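Local atomic coordinates of enterotoxin type A (Staphylococcus aureus, PDB entry 1ESF), a protein that acts as a superantigen, binding MHC class II molecules, in part through a zinc ion, and T-cell receptors, and causes staphylococcal food poisoning. Residues D45-H50 with D66-F71; N128-G133 with H225-L230. All coordinates share one frame; numbering follows the deposited sequence.

Interaction 1: D45-H50 with D66-F71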
loop_
_atom_site.group_PDB
_atom_site.type_symbol
_atom_site.label_atom_id
_atom_site.label_comp_id
_atom_site.label_asym_id
_atom_site.label_seq_id
_atom_site.Cartn_x
_atom_site.Cartn_y
_atom_site.Cartn_z
ATOM N N ASP A 45 -23.839 -0.844 3.373
ATOM C CA ASP A 45 -23.895 -1.933 4.320
ATOM C C ASP A 45 -22.693 -1.833 5.189
ATOM O O ASP A 45 -21.670 -1.284 4.789
ATOM C CB ASP A 45 -23.809 -3.263 3.614
ATOM C CG ASP A 45 -24.897 -3.446 2.627
ATOM O OD1 ASP A 45 -26.048 -3.626 3.080
ATOM O OD2 ASP A 45 -24.608 -3.385 1.405
ATOM N N GLN A 46 -22.813 -2.419 6.366
ATOM C CA GLN A 46 -21.730 -2.438 7.316
ATOM C C GLN A 46 -21.847 -3.751 8.077
ATOM O O GLN A 46 -22.737 -4.559 7.806
ATOM C CB GLN A 46 -21.785 -1.238 8.287
ATOM C CG GLN A 46 -21.460 0.137 7.651
ATOM C CD GLN A 46 -21.413 1.307 8.664
ATOM O OE1 GLN A 46 -22.433 1.954 8.931
ATOM N NE2 GLN A 46 -20.226 1.628 9.166
ATOM N N PHE A 47 -20.801 -4.023 8.850
ATOM C CA PHE A 47 -20.637 -5.146 9.766
ATOM C C PHE A 47 -20.403 -4.253 11.021
ATOM O O PHE A 47 -21.387 -3.720 11.558
ATOM C CB PHE A 47 -19.416 -5.947 9.355
ATOM C CG PHE A 47 -18.909 -6.838 10.410
ATOM C CD1 PHE A 47 -19.752 -7.762 11.013
ATOM C CD2 PHE A 47 -17.598 -6.716 10.853
ATOM C CE1 PHE A 47 -19.291 -8.563 12.068
ATOM C CE2 PHE A 47 -17.130 -7.488 11.877
ATOM C CZ PHE A 47 -17.970 -8.422 12.501
ATOM N N LEU A 48 -19.156 -3.976 11.424
ATOM C CA LEU A 48 -18.941 -3.056 12.556
ATOM C C LEU A 48 -18.999 -1.601 12.035
ATOM O O LEU A 48 -18.786 -1.356 10.867
ATOM C CB LEU A 48 -17.623 -3.302 13.291
ATOM C CG LEU A 48 -17.511 -4.549 14.172
ATOM C CD1 LEU A 48 -16.692 -4.150 15.367
ATOM C CD2 LEU A 48 -18.893 -5.086 14.612
ATOM N N GLN A 49 -19.203 -0.628 12.906
ATOM C CA GLN A 49 -19.335 0.744 12.459
ATOM C C GLN A 49 -18.200 1.399 11.708
ATOM O O GLN A 49 -18.416 2.352 10.957
ATOM C CB GLN A 49 -19.761 1.640 13.619
ATOM C CG GLN A 49 -18.772 1.688 14.770
ATOM C CD GLN A 49 -19.038 2.857 15.767
ATOM O OE1 GLN A 49 -18.133 3.220 16.526
ATOM N NE2 GLN A 49 -20.255 3.441 15.754
ATOM N N HIS A 50 -16.999 0.868 11.858
ATOM C CA HIS A 50 -15.849 1.468 11.199
ATOM C C HIS A 50 -15.552 0.736 9.951
ATOM O O HIS A 50 -14.448 0.803 9.463
ATOM C CB HIS A 50 -14.619 1.393 12.102
ATOM C CG HIS A 50 -14.184 -0.013 12.375
ATOM N ND1 HIS A 50 -15.008 -0.937 12.988
ATOM C CD2 HIS A 50 -13.071 -0.689 11.999
ATOM C CE1 HIS A 50 -14.422 -2.118 12.966
ATOM N NE2 HIS A 50 -13.247 -1.994 12.372
ATOM N N ASP A 66 -17.947 -11.580 -0.807
ATOM C CA ASP A 66 -18.052 -10.284 -0.155
ATOM C C ASP A 66 -16.677 -9.668 0.192
ATOM O O ASP A 66 -15.705 -10.370 0.475
ATOM C CB ASP A 66 -18.847 -10.384 1.120
ATOM C CG ASP A 66 -20.278 -10.810 0.914
ATOM O OD1 ASP A 66 -20.797 -10.913 -0.211
ATOM O OD2 ASP A 66 -20.908 -11.054 1.941
ATOM N N LEU A 67 -16.617 -8.342 0.152
ATOM C CA LEU A 67 -15.401 -7.604 0.484
ATOM C C LEU A 67 -15.703 -6.680 1.662
ATOM O O LEU A 67 -16.616 -5.855 1.594
ATOM C CB LEU A 67 -14.866 -6.771 -0.709
ATOM C CG LEU A 67 -13.539 -6.031 -0.409
ATOM C CD1 LEU A 67 -12.387 -6.990 -0.329
ATOM C CD2 LEU A 67 -13.229 -5.069 -1.485
ATOM N N LEU A 68 -14.982 -6.868 2.765
ATOM C CA LEU A 68 -15.164 -6.029 3.941
ATOM C C LEU A 68 -14.003 -5.036 4.059
ATOM O O LEU A 68 -12.866 -5.468 4.098
ATOM C CB LEU A 68 -15.258 -6.911 5.184
ATOM C CG LEU A 68 -15.441 -6.092 6.444
ATOM C CD1 LEU A 68 -16.897 -5.622 6.531
ATOM C CD2 LEU A 68 -15.064 -6.964 7.601
ATOM N N VAL A 69 -14.273 -3.726 4.030
ATOM C CA VAL A 69 -13.229 -2.698 4.156
ATOM C C VAL A 69 -13.256 -2.096 5.517
ATOM O O VAL A 69 -14.272 -1.599 5.980
ATOM C CB VAL A 69 -13.344 -1.561 3.162
ATOM C CG1 VAL A 69 -12.138 -0.650 3.286
ATOM C CG2 VAL A 69 -13.446 -2.115 1.774
ATOM N N ASP A 70 -12.075 -2.018 6.087
ATOM C CA ASP A 70 -11.881 -1.549 7.440
ATOM C C ASP A 70 -11.137 -0.233 7.466
ATOM O O ASP A 70 -10.068 -0.127 6.878
ATOM C CB ASP A 70 -11.040 -2.617 8.108
ATOM C CG ASP A 70 -11.192 -2.668 9.579
ATOM O OD1 ASP A 70 -10.639 -1.805 10.267
ATOM O OD2 ASP A 70 -11.807 -3.635 10.047
ATOM N N PHE A 71 -11.679 0.726 8.206
ATOM C CA PHE A 71 -11.099 2.049 8.351
ATOM C C PHE A 71 -10.764 2.281 9.815
ATOM O O PHE A 71 -11.120 1.503 10.652
ATOM C CB PHE A 71 -12.092 3.138 7.928
ATOM C CG PHE A 71 -12.578 3.010 6.525
ATOM C CD1 PHE A 71 -13.628 2.169 6.219
ATOM C CD2 PHE A 71 -11.942 3.708 5.504
ATOM C CE1 PHE A 71 -14.046 2.016 4.912
ATOM C CE2 PHE A 71 -12.339 3.570 4.207
ATOM C CZ PHE A 71 -13.399 2.717 3.895
#
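The backbones of Phe47-His50 and Leu68-Phe71 run in nearly the same direction, 18° apart, and draw together toward their C-terminal ends: the CA atoms of Phe47 and Leu68 are 8.0 Å apart, those of His50 and Phe71 5.6 Å. Where they come close, a single backbone hydrogen bond joins the loop to the end of strand 66-70, from Phe71 N to His50 O at 3.0 Å. It is nearly straight, and the same carbonyl oxygen also lies at the edge of the Phe71 ring, in its plane.

His50 provides most of the side-chain contact. Its chi1 of 64° tucks CG between the backbone N and the carbonyl carbon, which swings the imidazole across to Asp70. There NE2 gives a weak, bent hydrogen bond to Asp70 OD2 at 3.2 Å, the ring standing 73° from the carboxylate plane. CD2 of the same ring edge lies 3.2 Å from Phe71 O. The other carboxylate oxygen, Asp70 OD1, forms a salt bridge with Arg214, so Asp70 is shared between the imidazole and a guanidinium group. At the wider end the touch is apolar, Phe47 CB resting 3.8 Å from Leu68 CD1.

Both segments belong to the OB-fold domain, where strand 66-70 lies between strands 51-54 and 104-113, and the loop 45-50 leads directly into 51-54. Leu68 also packs on Thr51 and Leu53 of that outermost strand, while the Phe71 side chain reaches Ile76 and Val77 of helix 74-80.

Interaction 2: N128-G133 with H225-L230. With CD (cadmium ion), chain C.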
loop_
_atom_site.group_PDB
_atom_site.type_symbol
_atom_site.label_atom_id
_atom_site.label_comp_id
_atom_site.label_asym_id
_atom_site.label_seq_id
_atom_site.Cartn_x
_atom_site.Cartn_y
_atom_site.Cartn_z
ATOM N N ASN A 128 12.754 8.444 -7.278
ATOM C CA ASN A 128 14.208 8.675 -7.092
ATOM C C ASN A 128 14.633 7.497 -6.254
ATOM O O ASN A 128 14.062 7.296 -5.207
ATOM C CB ASN A 128 14.500 9.906 -6.247
ATOM C CG ASN A 128 14.200 11.178 -6.952
ATOM O OD1 ASN A 128 14.381 11.270 -8.149
ATOM N ND2 ASN A 128 13.749 12.183 -6.222
ATOM N N LEU A 129 15.602 6.708 -6.693
ATOM C CA LEU A 129 16.011 5.579 -5.893
ATOM C C LEU A 129 17.519 5.598 -5.590
ATOM O O LEU A 129 18.340 5.828 -6.484
ATOM C CB LEU A 129 15.638 4.275 -6.600
ATOM C CG LEU A 129 15.931 3.022 -5.737
ATOM C CD1 LEU A 129 14.916 1.998 -6.056
ATOM C CD2 LEU A 129 17.365 2.408 -5.841
ATOM N N TRP A 130 17.868 5.379 -4.329
ATOM C CA TRP A 130 19.240 5.312 -3.908
ATOM C C TRP A 130 19.536 3.968 -3.292
ATOM O O TRP A 130 18.800 3.531 -2.406
ATOM C CB TRP A 130 19.549 6.364 -2.829
ATOM C CG TRP A 130 19.643 7.675 -3.380
ATOM C CD1 TRP A 130 20.747 8.246 -3.928
ATOM C CD2 TRP A 130 18.591 8.620 -3.511
ATOM N NE1 TRP A 130 20.446 9.502 -4.411
ATOM C CE2 TRP A 130 19.121 9.763 -4.158
ATOM C CE3 TRP A 130 17.230 8.632 -3.125
ATOM C CZ2 TRP A 130 18.357 10.895 -4.432
ATOM C CZ3 TRP A 130 16.471 9.764 -3.392
ATOM C CH2 TRP A 130 17.030 10.879 -4.034
ATOM N N LEU A 131 20.651 3.353 -3.687
ATOM C CA LEU A 131 21.070 2.093 -3.079
ATOM C C LEU A 131 22.419 2.368 -2.470
ATOM O O LEU A 131 23.346 2.660 -3.172
ATOM C CB LEU A 131 21.189 1.000 -4.111
ATOM C CG LEU A 131 21.634 -0.358 -3.577
ATOM C CD1 LEU A 131 20.713 -0.974 -2.528
ATOM C CD2 LEU A 131 21.657 -1.245 -4.794
ATOM N N ASP A 132 22.511 2.293 -1.160
ATOM C CA ASP A 132 23.751 2.608 -0.468
ATOM C C ASP A 132 24.271 3.950 -0.934
ATOM O O ASP A 132 25.478 4.148 -1.163
ATOM C CB ASP A 132 24.785 1.532 -0.699
ATOM C CG ASP A 132 24.413 0.260 -0.043
ATOM O OD1 ASP A 132 23.842 0.349 1.045
ATOM O OD2 ASP A 132 24.695 -0.809 -0.615
ATOM N N GLY A 133 23.330 4.827 -1.219
ATOM C CA GLY A 133 23.708 6.143 -1.619
ATOM C C GLY A 133 24.004 6.356 -3.059
ATOM O O GLY A 133 24.364 7.453 -3.417
ATOM N N HIS A 225 6.464 13.032 -6.085
ATOM C CA HIS A 225 7.331 11.966 -6.550
ATOM C C HIS A 225 7.627 11.098 -5.322
ATOM O O HIS A 225 7.297 11.440 -4.171
ATOM C CB HIS A 225 8.612 12.535 -7.174
ATOM C CG HIS A 225 9.431 13.338 -6.221
ATOM N ND1 HIS A 225 9.352 14.709 -6.140
ATOM C CD2 HIS A 225 10.364 12.967 -5.323
ATOM C CE1 HIS A 225 10.205 15.153 -5.242
ATOM N NE2 HIS A 225 10.838 14.116 -4.738
ATOM N N ILE A 226 8.238 9.956 -5.591
ATOM C CA ILE A 226 8.549 8.996 -4.564
ATOM C C ILE A 226 10.074 8.954 -4.428
ATOM O O ILE A 226 10.767 9.018 -5.435
ATOM C CB ILE A 226 7.981 7.596 -5.027
ATOM C CG1 ILE A 226 6.423 7.600 -5.060
ATOM C CG2 ILE A 226 8.531 6.447 -4.175
ATOM C CD1 ILE A 226 5.835 6.347 -5.640
ATOM N N ASP A 227 10.572 8.970 -3.184
ATOM C CA ASP A 227 12.007 8.810 -2.893
ATOM C C ASP A 227 12.165 7.487 -2.201
ATOM O O ASP A 227 11.455 7.204 -1.232
ATOM C CB ASP A 227 12.503 9.872 -1.952
ATOM C CG ASP A 227 12.347 11.220 -2.517
ATOM O OD1 ASP A 227 12.809 11.458 -3.648
ATOM O OD2 ASP A 227 11.766 12.046 -1.818
ATOM N N ILE A 228 13.056 6.650 -2.704
ATOM C CA ILE A 228 13.281 5.328 -2.094
ATOM C C ILE A 228 14.760 5.229 -1.690
ATOM O O ILE A 228 15.624 5.536 -2.507
ATOM C CB ILE A 228 12.908 4.109 -3.052
ATOM C CG1 ILE A 228 11.410 4.189 -3.471
ATOM C CG2 ILE A 228 13.254 2.769 -2.347
ATOM C CD1 ILE A 228 10.937 3.122 -4.466
ATOM N N TYR A 229 15.007 4.889 -0.419
ATOM C CA TYR A 229 16.362 4.739 0.165
ATOM C C TYR A 229 16.590 3.257 0.598
ATOM O O TYR A 229 15.919 2.750 1.515
ATOM C CB TYR A 229 16.528 5.677 1.390
ATOM C CG TYR A 229 16.189 7.135 1.125
ATOM C CD1 TYR A 229 17.119 8.000 0.494
ATOM C CD2 TYR A 229 14.943 7.644 1.457
ATOM C CE1 TYR A 229 16.799 9.339 0.197
ATOM C CE2 TYR A 229 14.612 8.968 1.154
ATOM C CZ TYR A 229 15.533 9.801 0.519
ATOM O OH TYR A 229 15.135 11.058 0.097
ATOM N N LEU A 230 17.515 2.564 -0.067
ATOM C CA LEU A 230 17.782 1.171 0.261
ATOM C C LEU A 230 19.246 0.996 0.705
ATOM O O LEU A 230 20.154 1.708 0.202
ATOM C CB LEU A 230 17.486 0.291 -0.954
ATOM C CG LEU A 230 16.137 0.378 -1.685
ATOM C CD1 LEU A 230 16.220 -0.529 -2.917
ATOM C CD2 LEU A 230 15.001 -0.018 -0.753
HETATM CD CD CD C . 12.164 14.212 -2.821
HETATM O O HOH W 1 20.765 4.631 -0.159
#
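Strands 128-131 and 225-230 pair as parallel neighbours, their axes 4.7 Å apart and 5° from parallel. Five backbone hydrogen bonds form the ladder. Asn128 and Trp130 each use both N and O, toward Ile226 and Ile228 and toward Ile228 and Leu230 respectively, and Asp132 N closes the row on Leu230 O at 2.8 Å. Beyond it a water accepts from Gly133 N and donates to Leu230 O, linking the turn after the first strand to Leu230.

Cadmium is bound by His225 NE2 at 2.3 Å and Asp227 OD2 at 2.4 Å, with Ser1 and His187 completing the site. His187, His225 and Asp227 are also the zinc ligands, needed for zinc-dependent binding to MHC class II. Asn128 and Asp227 both hold CG beside the backbone N and run alongside each other; Asn128 ND2 donates to Asp227 OD1 at 2.8 Å, amide and carboxylate nearly coplanar. This second-shell bond would restrain the carboxylate's rotation while OD2 binds the metal.

The strands lie within the beta-grasp domain, whose sheet packs against helix 152-167. On the helix side Leu129 CD1 lies 4.1 Å from Ile228 CG2, Leu131 CD1 meets Leu230 CB, and Leu129 and Leu230 both reach Leu163.

On the other face the Trp130 and Tyr229 rings run side by side, planes 7° apart but slid so that they barely overlap. Trp130 CE3 approaches Tyr229 CE1 to 3.4 Å, while Tyr229 OH is hydrogen-bonded to Glu2 N.

In the fold
Both segments of interaction 1 precede those of interaction 2 along the chain, and the two contacts lie on opposite sides of its centre, with their own centres 36 Å apart and nearest atoms about 21 Å apart. They share no sheet. Residues 45-50 and 66-71 belong to the N-terminal OB-fold domain, joining a loop to a nearby strand only 16 residues away. Residues 128-133 and 225-230 instead bring together strands separated by 92 residues, spanning much of the beta-grasp domain that includes helix 152-167. Each contact lies within its own domain of the two-domain superantigen; the metal site belongs to interaction 2, whereas interaction 1 is structural packing away from the metal site.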